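Local coordinates for protein amidohydrolase (Xanthomonas campestris pv. campestris, PDB 4DZH) that probably deaminates adenosine-type substrates such as 5'-methylthioadenosine, as a zinc-dependent member of the amidohydrolase superfamily, at residues Y22-E27 with H396-L401; R66-L71 with D385-E390; H81-L86 with E115-G120; N139-D144 with F166-A171. All coordinates share one frame; numbering follows the deposited sequence. Where two conformers were deposited one is given.

Interaction 1 (Y22-E27 with H396-L401); sequences YVVPIE and HVLSQL
Tyr22 of strand 22-23 and Val24 just after it face Val397, Leu398 and Leu401 in the first turn of helix 397-403, with the backbones well apart: the CA atoms of Tyr22 and Val397, a nearest pair, are 8.1 Å from each other. Side chains alone bridge that distance. Val397 sits between Tyr22 and Val24 and gives one methyl to each. Its CG2 lies over a face of the Tyr22 ring, 4.0 Å from the centroid and 20° off the normal, a CH-pi contact displaced toward the rim on the side of CD1, which CG2 approaches to 3.7 Å. Its CG1, anti to the backbone N (chi1 170°), turns the other way and meets Val24 CG2 at 4.1 Å. Val24 is forked in the same manner: CG1 touches Leu398 CD2 at 3.7 Å, while CG2 also reaches toward Leu401 CD1 at 4.3 Å. Leu398 starts off to one side, and the extended end of its chain brings CD2 onto the valine. Tyr22 and Val24 are held in place by backbone hydrogen bonds to Ala69 and Leu71 of the neighbouring parallel strand 69-80, and Leu394 also touches the Tyr22 side chain. On the helix, Ser399 OG bonds Asp92 OD2 of the second subunit, so this short helix joins the N-terminal strand region to the dimer partner. With methyls and one ring face as the whole interface, the contact is largely buried, and the fit depends on apolar shape, with no polar bond between the segments to direct it.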
loop_
_atom_site.group_PDB
_atom_site.type_symbol
_atom_site.label_atom_id
_atom_site.label_comp_id
_atom_site.label_asym_id
_atom_site.label_seq_id
_atom_site.Cartn_x
_atom_site.Cartn_y
_atom_site.Cartn_z
ATOM N N TYR A 22 16.353 6.331 16.369
ATOM C CA TYR A 22 15.269 5.693 17.124
ATOM C C TYR A 22 15.525 4.215 17.122
ATOM O O TYR A 22 15.901 3.640 16.082
ATOM C CB TYR A 22 13.900 5.968 16.485
ATOM C CG TYR A 22 13.636 7.433 16.378
ATOM C CD1 TYR A 22 13.052 8.123 17.432
ATOM C CD2 TYR A 22 13.994 8.141 15.223
ATOM C CE1 TYR A 22 12.822 9.492 17.349
ATOM C CE2 TYR A 22 13.781 9.519 15.130
ATOM C CZ TYR A 22 13.184 10.185 16.195
ATOM O OH TYR A 22 12.950 11.553 16.126
ATOM N N VAL A 23 15.397 3.597 18.295
ATOM C CA VAL A 23 15.397 2.135 18.352
ATOM C C VAL A 23 14.023 1.644 18.797
ATOM O O VAL A 23 13.493 2.103 19.805
ATOM C CB VAL A 23 16.481 1.568 19.322
ATOM C CG1 VAL A 23 16.342 0.058 19.482
ATOM C CG2 VAL A 23 17.885 1.965 18.821
ATOM N N VAL A 24 13.430 0.728 18.024
ATOM C CA VAL A 24 12.121 0.195 18.337
ATOM C C VAL A 24 12.260 -1.274 18.720
ATOM O O VAL A 24 12.361 -2.142 17.853
ATOM C CB VAL A 24 11.169 0.325 17.119
ATOM C CG1 VAL A 24 9.815 -0.247 17.468
ATOM C CG2 VAL A 24 11.117 1.802 16.633
ATOM N N PRO A 25 12.309 -1.571 20.032
ATOM C CA PRO A 25 12.692 -2.925 20.453
ATOM C C PRO A 25 11.611 -4.004 20.313
ATOM O O PRO A 25 11.987 -5.179 20.338
ATOM C CB PRO A 25 13.074 -2.732 21.926
ATOM C CG PRO A 25 12.176 -1.588 22.396
ATOM C CD PRO A 25 12.057 -0.660 21.170
ATOM N N ILE A 26 10.347 -3.598 20.192
ATOM C CA ILE A 26 9.154 -4.450 20.110
ATOM C C ILE A 26 8.821 -5.000 21.511
ATOM O O ILE A 26 7.661 -4.950 21.946
ATOM C CB ILE A 26 9.300 -5.594 19.080
ATOM C CG1 ILE A 26 9.594 -5.021 17.686
ATOM C CG2 ILE A 26 8.032 -6.452 19.032
ATOM C CD1 ILE A 26 8.518 -4.104 17.129
ATOM N N GLU A 27 9.858 -5.459 22.209
ATOM C CA GLU A 27 9.761 -5.811 23.619
ATOM C C GLU A 27 10.718 -4.878 24.341
ATOM O O GLU A 27 11.924 -4.926 24.083
ATOM C CB GLU A 27 10.155 -7.286 23.822
ATOM C CG GLU A 27 9.016 -8.271 23.512
ATOM C CD GLU A 27 7.792 -7.998 24.386
ATOM O OE1 GLU A 27 7.961 -7.391 25.464
ATOM O OE2 GLU A 27 6.661 -8.381 24.025
ATOM N N HIS A 396 4.777 10.684 15.622
ATOM C CA HIS A 396 4.887 9.356 16.296
ATOM C C HIS A 396 5.578 8.342 15.396
ATOM O O HIS A 396 5.166 8.101 14.248
ATOM C CB HIS A 396 3.523 8.839 16.715
ATOM C CG HIS A 396 2.757 9.792 17.580
ATOM N ND1 HIS A 396 2.925 9.853 18.950
ATOM C CD2 HIS A 396 1.821 10.727 17.274
ATOM C CE1 HIS A 396 2.121 10.776 19.451
ATOM N NE2 HIS A 396 1.444 11.321 18.457
ATOM N N VAL A 397 6.635 7.743 15.906
ATOM C CA VAL A 397 7.467 6.837 15.126
ATOM C C VAL A 397 6.718 5.544 14.778
ATOM O O VAL A 397 6.789 5.070 13.645
ATOM C CB VAL A 397 8.760 6.494 15.902
ATOM C CG1 VAL A 397 9.536 5.373 15.233
ATOM C CG2 VAL A 397 9.618 7.761 16.027
ATOM N N LEU A 398 5.998 4.958 15.735
ATOM C CA LEU A 398 5.265 3.707 15.425
ATOM C C LEU A 398 4.195 3.948 14.337
ATOM O O LEU A 398 4.098 3.178 13.379
ATOM C CB LEU A 398 4.645 3.067 16.669
ATOM C CG LEU A 398 5.753 2.698 17.656
ATOM C CD1 LEU A 398 5.137 2.150 18.925
ATOM C CD2 LEU A 398 6.729 1.692 17.047
ATOM N N SER A 399 3.423 5.023 14.495
ATOM C CA SER A 399 2.464 5.470 13.491
ATOM C C SER A 399 3.129 5.603 12.140
ATOM O O SER A 399 2.580 5.195 11.110
ATOM C CB SER A 399 1.973 6.888 13.846
ATOM O OG SER A 399 0.995 6.846 14.865
ATOM N N GLN A 400 4.287 6.243 12.127
ATOM C CA GLN A 400 4.978 6.490 10.869
ATOM C C GLN A 400 5.414 5.229 10.161
ATOM O O GLN A 400 5.341 5.124 8.936
ATOM C CB GLN A 400 6.179 7.392 11.108
ATOM C CG GLN A 400 6.226 8.478 10.043
ATOM C CD GLN A 400 5.256 9.596 10.351
ATOM O OE1 GLN A 400 4.082 9.390 10.674
ATOM N NE2 GLN A 400 5.792 10.853 10.288
ATOM N N LEU A 401 5.867 4.244 10.934
ATOM C CA LEU A 401 6.343 3.012 10.316
ATOM C C LEU A 401 5.196 2.238 9.680
ATOM O O LEU A 401 5.373 1.581 8.630
ATOM C CB LEU A 401 6.987 2.127 11.387
ATOM C CG LEU A 401 8.360 2.673 11.759
ATOM C CD1 LEU A 401 8.872 1.902 13.016
ATOM C CD2 LEU A 401 9.358 2.545 10.661
#

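Interaction 2 (R66-L71 with D385-E390); sequences RPDAAL and DLSALE
Asp68 and Ala69 meet Asp385 and Leu386 where two antiparallel strands of the mixed sheet, 69-80 and 381-385, come to the end of their pairing; Ala69 and Asp385 form a non-hydrogen-bonded pair with CA atoms 4.3 Å apart. Next to this pair, the type I turn from Arg66 to Ala69 meets the Asx turn at Asp385. Leu386 N donates to Asp68 O at 3.1 Å, the one hydrogen bond between the segments. The carboxylate of Asp385 shapes its own loop. A chi1 of 177° swings it away from its own N, so that OD1 comes over Ser387 and accepts twice: from the hydroxyl OG at 2.7 Å through the syn lone pair, and from Ser387 N at 3.2 Å, from well above the carboxylate plane. Ser387 OG stands between its own N and carbonyl carbon (chi1 74°), the rotation that aims it back at Asp385. The two bonds hold Ser387 in a turn whose CB lies 3.6 Å from Asp68 CB, an aliphatic touch at the more exposed side. The carboxylates of Asp68 and Asp385 do not meet; their nearest oxygens, Asp68 OD2 and Asp385 OD1, are 5.1 Å apart, and the two donors on OD1 probably ease its charge. Arg439 of the second subunit packs on Ser387, and Arg66 is tied by a salt bridge to Asp412. On the buried side, Leu386 carries its extended chain inward until CD1 rests 3.8 Å from Ala70 CB.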
loop_
_atom_site.group_PDB
_atom_site.type_symbol
_atom_site.label_atom_id
_atom_site.label_comp_id
_atom_site.label_asym_id
_atom_site.label_seq_id
_atom_site.Cartn_x
_atom_site.Cartn_y
_atom_site.Cartn_z
ATOM N N ARG A 66 23.303 5.995 12.012
ATOM C CA ARG A 66 22.144 6.363 11.192
ATOM C C ARG A 66 21.280 7.251 12.056
ATOM O O ARG A 66 20.267 6.819 12.589
ATOM C CB ARG A 66 21.379 5.100 10.800
ATOM C CG ARG A 66 22.142 4.179 9.895
ATOM C CD ARG A 66 22.392 4.765 8.505
ATOM N NE ARG A 66 23.077 3.785 7.652
ATOM C CZ ARG A 66 24.398 3.713 7.457
ATOM N NH1 ARG A 66 25.246 4.570 8.054
ATOM N NH2 ARG A 66 24.905 2.781 6.652
ATOM N N PRO A 67 21.707 8.503 12.261
ATOM C CA PRO A 67 21.002 9.346 13.235
ATOM C C PRO A 67 19.577 9.734 12.833
ATOM O O PRO A 67 18.817 10.185 13.700
ATOM C CB PRO A 67 21.898 10.576 13.321
ATOM C CG PRO A 67 22.632 10.586 12.023
ATOM C CD PRO A 67 22.862 9.185 11.650
ATOM N N ASP A 68 19.213 9.535 11.568
ATOM C CA ASP A 68 17.882 9.923 11.065
ATOM C C ASP A 68 16.949 8.718 10.970
ATOM O O ASP A 68 15.778 8.848 10.547
ATOM C CB ASP A 68 17.983 10.583 9.680
ATOM C CG ASP A 68 18.679 11.948 9.718
ATOM O OD1 ASP A 68 18.470 12.714 10.693
ATOM O OD2 ASP A 68 19.423 12.257 8.757
ATOM N N ALA A 69 17.446 7.555 11.370
ATOM C CA ALA A 69 16.736 6.305 11.049
ATOM C C ALA A 69 16.107 5.717 12.288
ATOM O O ALA A 69 16.610 5.946 13.402
ATOM C CB ALA A 69 17.700 5.267 10.442
ATOM N N ALA A 70 15.051 4.916 12.088
ATOM C CA ALA A 70 14.553 3.988 13.112
ATOM C C ALA A 70 15.241 2.655 12.896
ATOM O O ALA A 70 15.383 2.191 11.768
ATOM C CB ALA A 70 13.062 3.799 12.976
ATOM N N LEU A 71 15.691 2.024 13.980
ATOM C CA LEU A 71 16.223 0.666 13.926
ATOM C C LEU A 71 15.197 -0.262 14.578
ATOM O O LEU A 71 14.745 -0.005 15.696
ATOM C CB LEU A 71 17.581 0.602 14.662
ATOM C CG LEU A 71 18.336 -0.738 14.650
ATOM C CD1 LEU A 71 18.777 -1.222 13.291
ATOM C CD2 LEU A 71 19.579 -0.605 15.552
ATOM N N ASP A 385 15.041 4.871 7.046
ATOM C CA ASP A 385 15.237 6.337 7.002
ATOM C C ASP A 385 13.912 7.012 7.278
ATOM O O ASP A 385 12.955 6.736 6.561
ATOM C CB ASP A 385 15.735 6.748 5.626
ATOM C CG ASP A 385 15.885 8.250 5.492
ATOM O OD1 ASP A 385 16.280 8.891 6.498
ATOM O OD2 ASP A 385 15.571 8.776 4.399
ATOM N N LEU A 386 13.809 7.846 8.312
ATOM C CA LEU A 386 12.581 8.586 8.626
ATOM C C LEU A 386 12.705 10.101 8.284
ATOM O O LEU A 386 11.746 10.883 8.469
ATOM C CB LEU A 386 12.088 8.344 10.039
ATOM C CG LEU A 386 11.612 6.920 10.324
ATOM C CD1 LEU A 386 11.195 6.860 11.786
ATOM C CD2 LEU A 386 10.437 6.488 9.407
ATOM N N SER A 387 13.873 10.489 7.785
ATOM C CA SER A 387 14.123 11.893 7.481
ATOM C C SER A 387 13.534 12.262 6.119
ATOM O O SER A 387 13.468 13.454 5.776
ATOM C CB SER A 387 15.625 12.164 7.520
ATOM O OG SER A 387 16.276 11.622 6.376
ATOM N N ALA A 388 13.119 11.265 5.334
ATOM C CA ALA A 388 12.441 11.568 4.046
ATOM C C ALA A 388 11.196 12.401 4.279
ATOM O O ALA A 388 10.532 12.278 5.311
ATOM C CB ALA A 388 12.083 10.269 3.314
ATOM N N LEU A 389 10.856 13.297 3.350
ATOM C CA LEU A 389 9.754 14.175 3.612
ATOM C C LEU A 389 8.418 13.402 3.728
ATOM O O LEU A 389 7.472 13.880 4.358
ATOM C CB LEU A 389 9.688 15.263 2.524
ATOM C CG LEU A 389 9.496 14.888 1.078
ATOM C CD1 LEU A 389 8.004 14.898 0.821
ATOM C CD2 LEU A 389 10.170 15.914 0.193
ATOM N N GLU A 390 8.381 12.237 3.097
ATOM C CA GLU A 390 7.203 11.356 3.178
ATOM C C GLU A 390 6.923 10.935 4.611
ATOM O O GLU A 390 5.774 10.580 4.956
ATOM C CB GLU A 390 7.396 10.114 2.313
ATOM C CG GLU A 390 7.176 10.369 0.805
ATOM C CD GLU A 390 8.386 11.038 0.164
ATOM O OE1 GLU A 390 9.478 11.008 0.766
ATOM O OE2 GLU A 390 8.237 11.600 -0.940
#

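Interaction 3 (H81-L86 with E115-G120); sequences HNPMTL and EFVADG. With ZN (zinc ion), chain E.
Pro83, Thr85 and Leu86 press on the face of helix 114-130 that carries Phe116, Val117 and Gly120. The backbones are closest at Gly120, whose CA comes 3.7 Å from Pro83 CA, an approach with no room for a side chain on the helix. The Phe116 ring reaches across both apolar neighbours: CE2 meets Pro83 CB at 3.8 Å, and CE1 meets Leu86 CB at 3.7 Å. Pro83 CG lies alongside Val117 CG1, and Leu86 CD1 settles 3.6 Å from Gly120 N. Thr85 OG1 lies 3.0 Å from Gly120 O and near Asn82 O. Farther out, Asn82 ND2 bonds Tyr150 OH, its backbone N bonds Glu138 OE2, and Leu86 O accepts from His395 NE2 of the second subunit. At the start of the segment His81 ND1 donates to Asn139 O, which probably helps to orient the ring whose NE2 binds zinc at 2.0 Å. His79, His228, Asp316 and a water complete this site. His79 and His81 form the HxH motif at the C-terminal end of the first barrel strand, 69-80, a signature of amidohydrolase TIM barrels.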
loop_
_atom_site.group_PDB
_atom_site.type_symbol
_atom_site.label_atom_id
_atom_site.label_comp_id
_atom_site.label_asym_id
_atom_site.label_seq_id
_atom_site.Cartn_x
_atom_site.Cartn_y
_atom_site.Cartn_z
ATOM N N HIS A 81 5.192 -17.930 -1.209
ATOM C CA HIS A 81 5.417 -18.909 -2.273
ATOM C C HIS A 81 6.409 -18.210 -3.192
ATOM O O HIS A 81 6.043 -17.728 -4.264
ATOM C CB HIS A 81 4.120 -19.237 -3.043
ATOM C CG HIS A 81 2.972 -19.671 -2.177
ATOM N ND1 HIS A 81 2.999 -20.845 -1.447
ATOM C CD2 HIS A 81 1.768 -19.101 -1.941
ATOM C CE1 HIS A 81 1.858 -20.979 -0.790
ATOM N NE2 HIS A 81 1.107 -19.917 -1.049
ATOM N N ASN A 82 7.652 -18.123 -2.741
ATOM C CA ASN A 82 8.544 -17.128 -3.343
ATOM C C ASN A 82 8.975 -17.316 -4.829
ATOM O O ASN A 82 9.189 -16.316 -5.524
ATOM C CB ASN A 82 9.723 -16.801 -2.383
ATOM C CG ASN A 82 9.404 -15.623 -1.450
ATOM O OD1 ASN A 82 8.446 -14.834 -1.677
ATOM N ND2 ASN A 82 10.233 -15.460 -0.414
ATOM N N PRO A 83 9.046 -18.561 -5.322
ATOM C CA PRO A 83 9.334 -18.706 -6.757
ATOM C C PRO A 83 8.282 -18.016 -7.631
ATOM O O PRO A 83 8.545 -17.729 -8.788
ATOM C CB PRO A 83 9.305 -20.226 -6.971
ATOM C CG PRO A 83 9.782 -20.767 -5.652
ATOM C CD PRO A 83 9.095 -19.853 -4.619
ATOM N N MET A 84 7.087 -17.763 -7.091
ATOM C CA MET A 84 6.071 -17.068 -7.866
ATOM C C MET A 84 6.393 -15.578 -8.124
ATOM O O MET A 84 5.632 -14.911 -8.815
ATOM C CB MET A 84 4.670 -17.279 -7.253
ATOM C CG MET A 84 4.382 -18.745 -6.980
ATOM S SD MET A 84 2.719 -19.117 -6.389
ATOM C CE MET A 84 1.757 -18.943 -7.882
ATOM N N THR A 85 7.524 -15.050 -7.627
ATOM C CA THR A 85 7.962 -13.737 -8.081
ATOM C C THR A 85 8.114 -13.775 -9.601
ATOM O O THR A 85 7.832 -12.801 -10.277
ATOM C CB THR A 85 9.330 -13.328 -7.567
ATOM O OG1 THR A 85 10.248 -14.390 -7.847
ATOM C CG2 THR A 85 9.300 -13.050 -6.120
ATOM N N LEU A 86 8.536 -14.920 -10.144
ATOM C CA LEU A 86 8.623 -15.062 -11.610
ATOM C C LEU A 86 7.262 -15.043 -12.326
ATOM O O LEU A 86 7.203 -14.893 -13.539
ATOM C CB LEU A 86 9.449 -16.331 -11.977
ATOM C CG LEU A 86 10.916 -16.222 -11.532
ATOM C CD1 LEU A 86 11.590 -17.547 -11.819
ATOM C CD2 LEU A 86 11.657 -15.072 -12.216
ATOM N N GLU A 115 15.635 -25.119 -11.315
ATOM C CA GLU A 115 16.120 -23.830 -11.802
ATOM C C GLU A 115 15.097 -22.739 -11.528
ATOM O O GLU A 115 15.439 -21.652 -11.058
ATOM C CB GLU A 115 16.429 -23.879 -13.303
ATOM C CG GLU A 115 17.579 -24.799 -13.656
ATOM C CD GLU A 115 18.918 -24.264 -13.196
ATOM O OE1 GLU A 115 19.195 -23.056 -13.395
ATOM O OE2 GLU A 115 19.705 -25.067 -12.639
ATOM N N PHE A 116 13.844 -23.031 -11.856
ATOM C CA PHE A 116 12.776 -22.062 -11.665
ATOM C C PHE A 116 12.679 -21.684 -10.178
ATOM O O PHE A 116 12.588 -20.504 -9.804
ATOM C CB PHE A 116 11.466 -22.654 -12.171
ATOM C CG PHE A 116 10.243 -21.794 -11.871
ATOM C CD1 PHE A 116 9.920 -20.708 -12.680
ATOM C CD2 PHE A 116 9.439 -22.087 -10.777
ATOM C CE1 PHE A 116 8.803 -19.909 -12.399
ATOM C CE2 PHE A 116 8.293 -21.297 -10.496
ATOM C CZ PHE A 116 7.986 -20.219 -11.307
ATOM N N VAL A 117 12.717 -22.702 -9.334
ATOM C CA VAL A 117 12.598 -22.444 -7.912
ATOM C C VAL A 117 13.803 -21.681 -7.385
ATOM O O VAL A 117 13.670 -20.759 -6.574
ATOM C CB VAL A 117 12.348 -23.741 -7.181
ATOM C CG1 VAL A 117 12.499 -23.580 -5.682
ATOM C CG2 VAL A 117 10.978 -24.256 -7.539
ATOM N N ALA A 118 15.002 -22.035 -7.836
ATOM C CA ALA A 118 16.155 -21.282 -7.380
ATOM C C ALA A 118 16.132 -19.819 -7.840
ATOM O O ALA A 118 16.453 -18.923 -7.054
ATOM C CB ALA A 118 17.478 -21.963 -7.813
ATOM N N ASP A 119 15.783 -19.573 -9.106
ATOM C CA ASP A 119 15.835 -18.221 -9.637
ATOM C C ASP A 119 14.730 -17.362 -8.966
ATOM O O ASP A 119 14.993 -16.197 -8.597
ATOM C CB ASP A 119 15.632 -18.224 -11.149
ATOM C CG ASP A 119 16.847 -18.789 -11.916
ATOM O OD1 ASP A 119 17.910 -19.000 -11.291
ATOM O OD2 ASP A 119 16.697 -19.011 -13.141
ATOM N N GLY A 120 13.532 -17.930 -8.833
ATOM C CA GLY A 120 12.417 -17.198 -8.251
ATOM C C GLY A 120 12.662 -16.875 -6.772
ATOM O O GLY A 120 12.375 -15.770 -6.297
HETATM ZN ZN ZN E . -0.479 -19.450 0.037
HETATM O O HOH W 1 -2.384 -18.975 -0.453
#

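Interaction 4 (N139-D144 with F166-A171); sequences NYFFAD and FPTAWA
Trp170, in the loop after strand 156-163, lies under the turn that leads from strand 133-139 into helix 143-152, so two neighbouring beta-to-alpha connections of the TIM barrel are packed together. A chi1 of 179° extends its indole away from its own N and across to the other loop. CB is the first atom to touch, 3.7 Å from Phe141 CD1. Next, CD2 and CE3 pass beneath the backbone of Phe142, whose N stands over one face of the indole, 3.4 Å from CE3. Phe142 CA sits above the six-membered ring, 3.7 Å from its centroid and 27° off the normal, a CH-pi contact. CE3 lies in turn over one face of the Phe142 ring, 3.7 Å from CD2; the two rings are oblique, their planes at 58°. Phe142, at the N-cap of helix 143-152, lays its backbone on the indole, and its ring turns alongside it. The ring tip, CZ, reaches Ala169 O at 4.0 Å. Phe141 meets Thr168 at about a right angle, its CE1 3.7 Å from OG1, a hydroxyl that bonds Tyr177 OH. Arg180 of helix 174-188 makes a cation-pi contact with the indole and a hydrogen bond to Trp170 O. At the far end of the indole CH2 comes near Ala143 N, and Asp144 runs back past this tip, its OD1 3.2 Å from Trp170 CZ3 and 3.4 Å from Trp170 CH2.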
loop_
_atom_site.group_PDB
_atom_site.type_symbol
_atom_site.label_atom_id
_atom_site.label_comp_id
_atom_site.label_asym_id
_atom_site.label_seq_id
_atom_site.Cartn_x
_atom_site.Cartn_y
_atom_site.Cartn_z
ATOM N N ASN A 139 6.625 -21.837 1.441
ATOM C CA ASN A 139 5.734 -22.963 1.182
ATOM C C ASN A 139 5.763 -23.247 -0.324
ATOM O O ASN A 139 5.002 -22.650 -1.083
ATOM C CB ASN A 139 4.336 -22.523 1.668
ATOM C CG ASN A 139 3.296 -23.612 1.603
ATOM O OD1 ASN A 139 3.407 -24.549 0.849
ATOM N ND2 ASN A 139 2.216 -23.444 2.389
ATOM N N TYR A 140 6.690 -24.100 -0.776
ATOM C CA TYR A 140 6.788 -24.377 -2.212
ATOM C C TYR A 140 7.461 -25.730 -2.506
ATOM O O TYR A 140 8.122 -26.338 -1.623
ATOM C CB TYR A 140 7.509 -23.277 -2.995
ATOM C CG TYR A 140 6.949 -23.092 -4.421
ATOM C CD1 TYR A 140 5.670 -22.544 -4.630
ATOM C CD2 TYR A 140 7.686 -23.500 -5.547
ATOM C CE1 TYR A 140 5.176 -22.385 -5.890
ATOM C CE2 TYR A 140 7.181 -23.356 -6.815
ATOM C CZ TYR A 140 5.932 -22.791 -6.987
ATOM O OH TYR A 140 5.417 -22.623 -8.263
ATOM N N PHE A 141 7.246 -26.196 -3.749
ATOM C CA PHE A 141 7.897 -27.390 -4.267
ATOM C C PHE A 141 9.386 -27.140 -4.305
ATOM O O PHE A 141 9.832 -26.009 -4.352
ATOM C CB PHE A 141 7.352 -27.695 -5.667
ATOM C CG PHE A 141 5.850 -27.901 -5.696
ATOM C CD1 PHE A 141 5.298 -29.111 -5.305
ATOM C CD2 PHE A 141 5.016 -26.887 -6.126
ATOM C CE1 PHE A 141 3.927 -29.319 -5.317
ATOM C CE2 PHE A 141 3.638 -27.075 -6.151
ATOM C CZ PHE A 141 3.105 -28.301 -5.743
ATOM N N PHE A 142 10.160 -28.229 -4.310
ATOM C CA PHE A 142 11.624 -28.090 -4.349
ATOM C C PHE A 142 12.159 -27.306 -3.155
ATOM O O PHE A 142 13.064 -26.481 -3.297
ATOM C CB PHE A 142 12.138 -27.571 -5.706
ATOM C CG PHE A 142 11.845 -28.513 -6.844
ATOM C CD1 PHE A 142 10.605 -28.480 -7.497
ATOM C CD2 PHE A 142 12.770 -29.476 -7.211
ATOM C CE1 PHE A 142 10.322 -29.370 -8.508
ATOM C CE2 PHE A 142 12.491 -30.369 -8.223
ATOM C CZ PHE A 142 11.270 -30.317 -8.878
ATOM N N ALA A 143 11.613 -27.648 -1.986
ATOM C CA ALA A 143 12.057 -27.062 -0.723
ATOM C C ALA A 143 13.538 -27.292 -0.493
ATOM O O ALA A 143 14.174 -26.456 0.152
ATOM C CB ALA A 143 11.241 -27.634 0.451
ATOM N N ASP A 144 14.090 -28.393 -1.037
ATOM C CA ASP A 144 15.524 -28.664 -0.878
ATOM C C ASP A 144 16.357 -27.551 -1.508
ATOM O O ASP A 144 17.313 -27.027 -0.916
ATOM C CB ASP A 144 15.911 -30.046 -1.431
ATOM C CG ASP A 144 15.563 -30.243 -2.913
ATOM O OD1 ASP A 144 14.701 -29.527 -3.472
ATOM O OD2 ASP A 144 16.169 -31.156 -3.539
ATOM N N PHE A 166 -1.669 -35.150 -4.865
ATOM C CA PHE A 166 -1.527 -35.216 -6.326
ATOM C C PHE A 166 -0.071 -35.189 -6.785
ATOM O O PHE A 166 0.785 -34.558 -6.156
ATOM C CB PHE A 166 -2.277 -34.055 -6.988
ATOM C CG PHE A 166 -3.657 -33.845 -6.451
ATOM C CD1 PHE A 166 -4.618 -34.846 -6.570
ATOM C CD2 PHE A 166 -4.001 -32.656 -5.839
ATOM C CE1 PHE A 166 -5.902 -34.660 -6.079
ATOM C CE2 PHE A 166 -5.279 -32.456 -5.347
ATOM C CZ PHE A 166 -6.229 -33.467 -5.464
ATOM N N PRO A 167 0.237 -35.899 -7.875
ATOM C CA PRO A 167 1.629 -35.949 -8.334
ATOM C C PRO A 167 2.056 -34.666 -9.008
ATOM O O PRO A 167 1.249 -33.973 -9.661
ATOM C CB PRO A 167 1.632 -37.124 -9.337
ATOM C CG PRO A 167 0.219 -37.169 -9.817
ATOM C CD PRO A 167 -0.631 -36.825 -8.632
ATOM N N THR A 168 3.318 -34.322 -8.802
ATOM C CA THR A 168 3.930 -33.141 -9.402
ATOM C C THR A 168 5.369 -33.519 -9.699
ATOM O O THR A 168 5.808 -34.637 -9.387
ATOM C CB THR A 168 3.961 -31.958 -8.429
ATOM O OG1 THR A 168 4.685 -32.346 -7.249
ATOM C CG2 THR A 168 2.553 -31.526 -8.045
ATOM N N ALA A 169 6.115 -32.583 -10.270
ATOM C CA ALA A 169 7.518 -32.803 -10.573
ATOM C C ALA A 169 8.319 -33.064 -9.298
ATOM O O ALA A 169 9.340 -33.773 -9.308
ATOM C CB ALA A 169 8.069 -31.590 -11.296
ATOM N N TRP A 170 7.861 -32.475 -8.199
ATOM C CA TRP A 170 8.504 -32.679 -6.903
ATOM C C TRP A 170 8.416 -34.119 -6.369
ATOM O O TRP A 170 9.394 -34.694 -5.861
ATOM C CB TRP A 170 7.909 -31.687 -5.908
ATOM C CG TRP A 170 8.426 -31.768 -4.504
ATOM C CD1 TRP A 170 7.671 -31.961 -3.379
ATOM C CD2 TRP A 170 9.791 -31.647 -4.055
ATOM N NE1 TRP A 170 8.473 -31.969 -2.268
ATOM C CE2 TRP A 170 9.780 -31.786 -2.650
ATOM C CE3 TRP A 170 11.018 -31.476 -4.705
ATOM C CZ2 TRP A 170 10.939 -31.715 -1.875
ATOM C CZ3 TRP A 170 12.181 -31.405 -3.927
ATOM C CH2 TRP A 170 12.125 -31.527 -2.527
ATOM N N ALA A 171 7.242 -34.725 -6.486
ATOM C CA ALA A 171 7.013 -36.047 -5.938
ATOM C C ALA A 171 5.756 -36.630 -6.583
ATOM O O ALA A 171 4.752 -35.933 -6.789
ATOM C CB ALA A 171 6.810 -35.971 -4.445
#

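How the interactions relate
Interactions 1 and 2 share the sheet in which strands 22-23 and 69-80 are neighbours, and Val397 CG1 of the first packs on Leu386 CD1 of the second. Interaction 1 is apolar and mostly buried, whereas interaction 2, at a strand end, mixes a backbone bond and a polar turn on a more exposed side. Interactions 3 and 4 lie about 32 to 42 Å from interaction 2, centre to centre; interaction 3 carries a zinc ligand, and interaction 4 lies one shell farther out. They touch where Pro83 CG packs 3.4 Å from Tyr140 CD2. Interaction 3 is buried helix packing; interaction 4 is an aromatic contact between loops, partly open. The second subunit reaches interactions 1, 2 and 3.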